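Local structure of fimbrial protein MyfA (Yersinia enterocolitica, 5LND) at residues Ala24-Ser30 with Glu80-Phe86; Thr9-Ser15 with Lys128-Glu132. The protein serves as the major pilus subunit of Myf fimbriae, a probable virulence factor of pathogenic Yersinia, and assembles into a large homomer resistant to proteases and chaotropic agents. One frame throughout, in Å; residues are numbered along the deposited sequence.

Interaction 1 of 2, residues Ala24-Ser30 with Glu80-Phe86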
loop_
_atom_site.group_PDB
_atom_site.type_symbol
_atom_site.label_atom_id
_atom_site.label_comp_id
_atom_site.label_asym_id
_atom_site.label_seq_id
_atom_site.Cartn_x
_atom_site.Cartn_y
_atom_site.Cartn_z
ATOM N N ALA B 24 -9.601 -10.743 10.621
ATOM C CA ALA B 24 -8.809 -9.587 11.018
ATOM C C ALA B 24 -9.507 -8.744 12.081
ATOM O O ALA B 24 -8.867 -8.248 13.007
ATOM C CB ALA B 24 -8.470 -8.740 9.808
ATOM N N PHE B 25 -10.814 -8.563 11.920
ATOM C CA PHE B 25 -11.602 -7.765 12.851
ATOM C C PHE B 25 -12.912 -8.454 13.194
ATOM O O PHE B 25 -13.463 -9.197 12.382
ATOM C CB PHE B 25 -11.929 -6.386 12.265
ATOM C CG PHE B 25 -10.736 -5.495 12.053
ATOM C CD1 PHE B 25 -10.000 -5.016 13.129
ATOM C CD2 PHE B 25 -10.374 -5.105 10.775
ATOM C CE1 PHE B 25 -8.905 -4.191 12.922
ATOM C CE2 PHE B 25 -9.294 -4.271 10.572
ATOM C CZ PHE B 25 -8.561 -3.819 11.649
ATOM N N HIS B 26 -13.409 -8.185 14.396
ATOM C CA HIS B 26 -14.722 -8.664 14.793
ATOM C C HIS B 26 -15.579 -7.506 15.275
ATOM O O HIS B 26 -15.122 -6.675 16.065
ATOM C CB HIS B 26 -14.609 -9.721 15.883
ATOM C CG HIS B 26 -15.926 -10.304 16.296
ATOM N ND1 HIS B 26 -16.659 -11.144 15.484
ATOM C CD2 HIS B 26 -16.639 -10.176 17.441
ATOM C CE1 HIS B 26 -17.764 -11.507 16.110
ATOM N NE2 HIS B 26 -17.776 -10.934 17.300
ATOM N N LEU B 27 -16.821 -7.468 14.801
ATOM C CA LEU B 27 -17.727 -6.367 15.090
ATOM C C LEU B 27 -19.003 -6.878 15.727
ATOM O O LEU B 27 -19.536 -7.901 15.306
ATOM C CB LEU B 27 -18.071 -5.631 13.795
ATOM C CG LEU B 27 -19.263 -4.672 13.860
ATOM C CD1 LEU B 27 -18.944 -3.464 14.684
ATOM C CD2 LEU B 27 -19.675 -4.272 12.471
ATOM N N VAL B 28 -19.487 -6.172 16.746
ATOM C CA VAL B 28 -20.763 -6.502 17.371
ATOM C C VAL B 28 -21.632 -5.262 17.491
ATOM O O VAL B 28 -21.266 -4.312 18.174
ATOM C CB VAL B 28 -20.573 -7.110 18.771
ATOM C CG1 VAL B 28 -21.912 -7.477 19.366
ATOM C CG2 VAL B 28 -19.693 -8.335 18.690
ATOM N N MET B 29 -22.782 -5.275 16.827
ATOM C CA MET B 29 -23.705 -4.146 16.871
ATOM C C MET B 29 -24.989 -4.551 17.601
ATOM O O MET B 29 -25.736 -5.408 17.129
ATOM C CB MET B 29 -24.019 -3.656 15.450
ATOM C CG MET B 29 -22.811 -3.154 14.661
ATOM S SD MET B 29 -23.116 -2.889 12.909
ATOM C CE MET B 29 -23.267 -4.567 12.325
ATOM N N SER B 30 -25.241 -3.925 18.747
ATOM C CA SER B 30 -26.357 -4.317 19.599
ATOM C C SER B 30 -27.430 -3.254 19.809
ATOM O O SER B 30 -27.131 -2.063 19.922
ATOM C CB SER B 30 -25.842 -4.783 20.958
ATOM O OG SER B 30 -25.096 -5.972 20.830
ATOM N N GLU B 80 -31.685 -8.313 18.327
ATOM C CA GLU B 80 -31.030 -7.538 19.364
ATOM C C GLU B 80 -29.520 -7.465 19.185
ATOM O O GLU B 80 -28.873 -6.595 19.761
ATOM C CB GLU B 80 -31.349 -8.117 20.733
ATOM C CG GLU B 80 -30.773 -9.496 20.938
ATOM C CD GLU B 80 -31.349 -10.169 22.151
ATOM O OE1 GLU B 80 -32.217 -9.556 22.812
ATOM O OE2 GLU B 80 -30.943 -11.312 22.437
ATOM N N ARG B 81 -28.960 -8.375 18.396
ATOM C CA ARG B 81 -27.517 -8.419 18.233
ATOM C C ARG B 81 -27.071 -8.966 16.888
ATOM O O ARG B 81 -27.485 -10.052 16.478
ATOM C CB ARG B 81 -26.898 -9.238 19.355
ATOM C CG ARG B 81 -25.407 -9.074 19.459
ATOM C CD ARG B 81 -24.922 -9.420 20.846
ATOM N NE ARG B 81 -24.532 -10.817 20.984
ATOM C CZ ARG B 81 -23.286 -11.227 21.203
ATOM N NH1 ARG B 81 -22.299 -10.347 21.312
ATOM N NH2 ARG B 81 -23.024 -12.522 21.320
ATOM N N VAL B 82 -26.230 -8.191 16.203
ATOM C CA VAL B 82 -25.564 -8.633 14.982
ATOM C C VAL B 82 -24.054 -8.728 15.191
ATOM O O VAL B 82 -23.433 -7.827 15.755
ATOM C CB VAL B 82 -25.800 -7.654 13.824
ATOM C CG1 VAL B 82 -25.098 -8.138 12.562
ATOM C CG2 VAL B 82 -27.273 -7.475 13.579
ATOM N N GLU B 83 -23.469 -9.821 14.720
ATOM C CA GLU B 83 -22.024 -9.952 14.694
ATOM C C GLU B 83 -21.530 -10.079 13.269
ATOM O O GLU B 83 -22.227 -10.619 12.404
ATOM C CB GLU B 83 -21.590 -11.177 15.484
ATOM C CG GLU B 83 -22.222 -11.261 16.850
ATOM C CD GLU B 83 -21.464 -12.170 17.769
ATOM O OE1 GLU B 83 -20.452 -12.751 17.327
ATOM O OE2 GLU B 83 -21.872 -12.298 18.934
ATOM N N ALA B 84 -20.318 -9.588 13.035
ATOM C CA ALA B 84 -19.668 -9.743 11.741
ATOM C C ALA B 84 -18.178 -9.892 11.942
ATOM O O ALA B 84 -17.595 -9.198 12.773
ATOM C CB ALA B 84 -19.961 -8.565 10.849
ATOM N N THR B 85 -17.569 -10.806 11.192
ATOM C CA THR B 85 -16.113 -10.895 11.136
ATOM C C THR B 85 -15.639 -10.358 9.793
ATOM O O THR B 85 -16.217 -10.670 8.754
ATOM C CB THR B 85 -15.611 -12.331 11.312
ATOM O OG1 THR B 85 -16.150 -12.885 12.515
ATOM C CG2 THR B 85 -14.092 -12.364 11.392
ATOM N N PHE B 86 -14.598 -9.536 9.818
ATOM C CA PHE B 86 -14.008 -9.047 8.589
ATOM C C PHE B 86 -12.709 -9.791 8.351
ATOM O O PHE B 86 -11.805 -9.764 9.189
ATOM C CB PHE B 86 -13.781 -7.536 8.658
ATOM C CG PHE B 86 -15.051 -6.743 8.767
ATOM C CD1 PHE B 86 -15.668 -6.237 7.631
ATOM C CD2 PHE B 86 -15.633 -6.507 10.011
ATOM C CE1 PHE B 86 -16.845 -5.504 7.730
ATOM C CE2 PHE B 86 -16.813 -5.779 10.121
ATOM C CZ PHE B 86 -17.417 -5.279 8.976
#
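H26 and E83 meet on the more open face of two antiparallel strands. The imidazole lies anti to its backbone N (chi1 -177°), which carries it across toward the neighbouring strand, and its CE1 comes within 3.2 Å of E83 OE1. The ring stands steeply against the carboxylate, their planes 77° apart, with the acid group at the ring edge. At another part of that edge, ND1 makes a weak hydrogen bond of 3.5 Å with T85 OG1. Further along this face V28 CG1 rests 3.5 Å from R81 NH1, and S30 OG lies against the aliphatic CG of R81.

The alternate residues form the buried face. F86 turns its ring edge to L27, CE2 reaching CB at 3.9 Å. M29 and V82 run side by side in the same direction; a bend in the thioether at chi3 (-71°) brings the CE methyl to 4.0 Å from V82 CG1. F25 instead leads its ring away from F86 to stack on F6, while F86 meets W73 edge-to-face.

Reciprocal backbone bonds join the pairs L27-A84 and M29-V82. At the other end F86 O accepts two donors, A24 N at 2.8 Å and F25 N at 3.1 Å, so two residues face one: a classic beta bulge, here in a three-stranded antiparallel sheet of the Ig-like beta sandwich.

Interaction 2 of 2, residues Thr9-Ser15 with Lys128-Glu132; sequences TENEIVS and KTVKE
K128 reaches across to the T9-S15 loop, where its ammonium group gathers two backbone carbonyls. The setting is an Ig-like sandwich completed by donor-strand complementation, and the last strand, 118-130, is placed as expected of the donor in a self-complemented subunit. The lysine turns at chi2 (69°) and then runs straight, so that NZ arrives between the two oxygens. It meets N11 O at a short 2.5 Å, in the carbonyl plane, but comes to T9 O at 2.8 Å from above that group's plane. Within the loop T9 OG1 donates to N11 OD1, and N11 ND2 is held by P23 O.

I13 crosses the lysine at about a right angle, laying its CD1 methyl 3.7 Å from K128 CE and so covering the aliphatic stem just below the charge. Its other branch, CG2, turns to V130 and meets CG2 there at 4.0 Å, extending the apolar contact along the strand. A water bridges the two backbones, accepting from I13 N and donating to T129 O; the T129 hydroxyl itself is bonded to E98.

Beyond the water the two backbone segments, running in similar directions, join directly: K131 N donates to I13 O at 2.7 Å, and K131 O receives S15 N. At the C-terminal residue, S15 OG donates to E132 OE1 over 2.8 Å, approaching from above the carboxylate plane.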
loop_
_atom_site.group_PDB
_atom_site.type_symbol
_atom_site.label_atom_id
_atom_site.label_comp_id
_atom_site.label_asym_id
_atom_site.label_seq_id
_atom_site.Cartn_x
_atom_site.Cartn_y
_atom_site.Cartn_z
ATOM N N THR B 9 -9.086 -9.418 15.684
ATOM C CA THR B 9 -9.235 -10.792 16.137
ATOM C C THR B 9 -7.946 -11.320 16.758
ATOM O O THR B 9 -6.921 -10.642 16.739
ATOM C CB THR B 9 -9.651 -11.707 15.015
ATOM O OG1 THR B 9 -8.739 -11.549 13.926
ATOM C CG2 THR B 9 -11.071 -11.393 14.558
ATOM N N GLU B 10 -8.005 -12.534 17.301
ATOM C CA GLU B 10 -6.885 -13.108 18.051
ATOM C C GLU B 10 -5.885 -13.847 17.176
ATOM O O GLU B 10 -4.730 -14.012 17.558
ATOM C CB GLU B 10 -7.388 -14.042 19.156
ATOM C CG GLU B 10 -7.867 -13.322 20.417
ATOM C CD GLU B 10 -8.445 -14.279 21.447
ATOM O OE1 GLU B 10 -8.423 -15.502 21.193
ATOM O OE2 GLU B 10 -8.921 -13.812 22.506
ATOM N N ASN B 11 -6.327 -14.285 16.004
ATOM C CA ASN B 11 -5.459 -15.065 15.125
ATOM C C ASN B 11 -4.211 -14.320 14.649
ATOM O O ASN B 11 -4.225 -13.114 14.418
ATOM C CB ASN B 11 -6.246 -15.669 13.956
ATOM C CG ASN B 11 -7.033 -14.640 13.190
ATOM O OD1 ASN B 11 -7.925 -13.996 13.737
ATOM N ND2 ASN B 11 -6.723 -14.491 11.910
ATOM N N GLU B 12 -3.118 -15.056 14.534
ATOM C CA GLU B 12 -1.841 -14.452 14.206
ATOM C C GLU B 12 -1.695 -14.358 12.700
ATOM O O GLU B 12 -1.936 -15.326 11.988
ATOM C CB GLU B 12 -0.734 -15.309 14.801
ATOM C CG GLU B 12 0.677 -14.830 14.555
ATOM C CD GLU B 12 1.697 -15.705 15.263
ATOM O OE1 GLU B 12 2.461 -16.406 14.568
ATOM O OE2 GLU B 12 1.725 -15.697 16.512
ATOM N N ILE B 13 -1.314 -13.192 12.204
ATOM C CA ILE B 13 -1.076 -13.063 10.781
ATOM C C ILE B 13 0.396 -12.760 10.504
ATOM O O ILE B 13 1.015 -11.927 11.175
ATOM C CB ILE B 13 -1.996 -12.014 10.143
ATOM C CG1 ILE B 13 -3.448 -12.245 10.566
ATOM C CG2 ILE B 13 -1.898 -12.079 8.642
ATOM C CD1 ILE B 13 -4.439 -11.321 9.899
ATOM N N VAL B 14 0.945 -13.462 9.517
ATOM C CA VAL B 14 2.336 -13.320 9.112
ATOM C C VAL B 14 2.296 -12.839 7.680
ATOM O O VAL B 14 1.394 -13.223 6.933
ATOM C CB VAL B 14 3.051 -14.682 9.171
ATOM C CG1 VAL B 14 4.455 -14.603 8.596
ATOM C CG2 VAL B 14 3.099 -15.177 10.596
ATOM N N SER B 15 3.239 -11.979 7.306
ATOM C CA SER B 15 3.356 -11.506 5.928
ATOM C C SER B 15 3.450 -12.650 4.926
ATOM O O SER B 15 3.905 -13.742 5.262
ATOM C CB SER B 15 4.577 -10.615 5.776
ATOM O OG SER B 15 5.733 -11.278 6.232
ATOM N N LYS B 128 -4.969 -4.129 13.394
ATOM C CA LYS B 128 -4.579 -5.530 13.392
ATOM C C LYS B 128 -3.121 -5.617 12.957
ATOM O O LYS B 128 -2.686 -4.904 12.052
ATOM C CB LYS B 128 -5.479 -6.322 12.443
ATOM C CG LYS B 128 -5.110 -7.775 12.250
ATOM C CD LYS B 128 -5.373 -8.573 13.503
ATOM C CE LYS B 128 -5.074 -10.028 13.264
ATOM N NZ LYS B 128 -5.149 -10.771 14.530
ATOM N N THR B 129 -2.355 -6.469 13.621
ATOM C CA THR B 129 -0.937 -6.583 13.322
ATOM C C THR B 129 -0.720 -7.637 12.255
ATOM O O THR B 129 -1.323 -8.702 12.302
ATOM C CB THR B 129 -0.145 -6.960 14.580
ATOM O OG1 THR B 129 -0.354 -5.962 15.584
ATOM C CG2 THR B 129 1.341 -7.077 14.282
ATOM N N VAL B 130 0.121 -7.328 11.277
ATOM C CA VAL B 130 0.641 -8.357 10.392
ATOM C C VAL B 130 2.127 -8.479 10.690
ATOM O O VAL B 130 2.879 -7.519 10.542
ATOM C CB VAL B 130 0.414 -8.034 8.908
ATOM C CG1 VAL B 130 1.210 -8.982 8.045
ATOM C CG2 VAL B 130 -1.057 -8.141 8.565
ATOM N N LYS B 131 2.540 -9.657 11.138
ATOM C CA LYS B 131 3.927 -9.884 11.515
ATOM C C LYS B 131 4.808 -10.149 10.305
ATOM O O LYS B 131 4.345 -10.664 9.288
ATOM C CB LYS B 131 4.022 -11.061 12.476
ATOM C CG LYS B 131 3.197 -10.910 13.743
ATOM C CD LYS B 131 3.707 -9.807 14.660
ATOM C CE LYS B 131 3.066 -9.903 16.044
ATOM N NZ LYS B 131 3.255 -11.256 16.647
ATOM N N GLU B 132 6.078 -9.777 10.410
ATOM C CA GLU B 132 7.034 -10.135 9.375
ATOM C C GLU B 132 7.434 -11.596 9.538
ATOM O O GLU B 132 7.459 -12.138 10.648
ATOM C CB GLU B 132 8.259 -9.229 9.440
ATOM C CG GLU B 132 9.118 -9.252 8.194
ATOM C CD GLU B 132 8.316 -9.491 6.937
ATOM O OE1 GLU B 132 8.443 -10.592 6.364
ATOM O OE2 GLU B 132 7.567 -8.584 6.520
ATOM O OXT GLU B 132 7.735 -12.275 8.558
HETATM O O HOH W 1 -1.096 -10.906 14.046
#

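The two contacts adjoin although their centres lie 19 Å apart, and they show how a sandwich draws together parts of the chain far apart in sequence, one contact within a sheet and one between the final strand and a loop. Interaction 1 is nested within the long loop that interaction 2 closes. They meet at T9: its backbone N lies 2.9 Å from A24 O, a probable hydrogen bond, A24 being one of the two residues of the bulge. K128 touches the same region, with its CD 3.5 Å from A24 O, while F25 CE1 packs 4.0 Å from K128 N. F25 thus carries the buried face of strands 22-30 and 81-88 to the final strand, 118-130, which belongs to the other sheet.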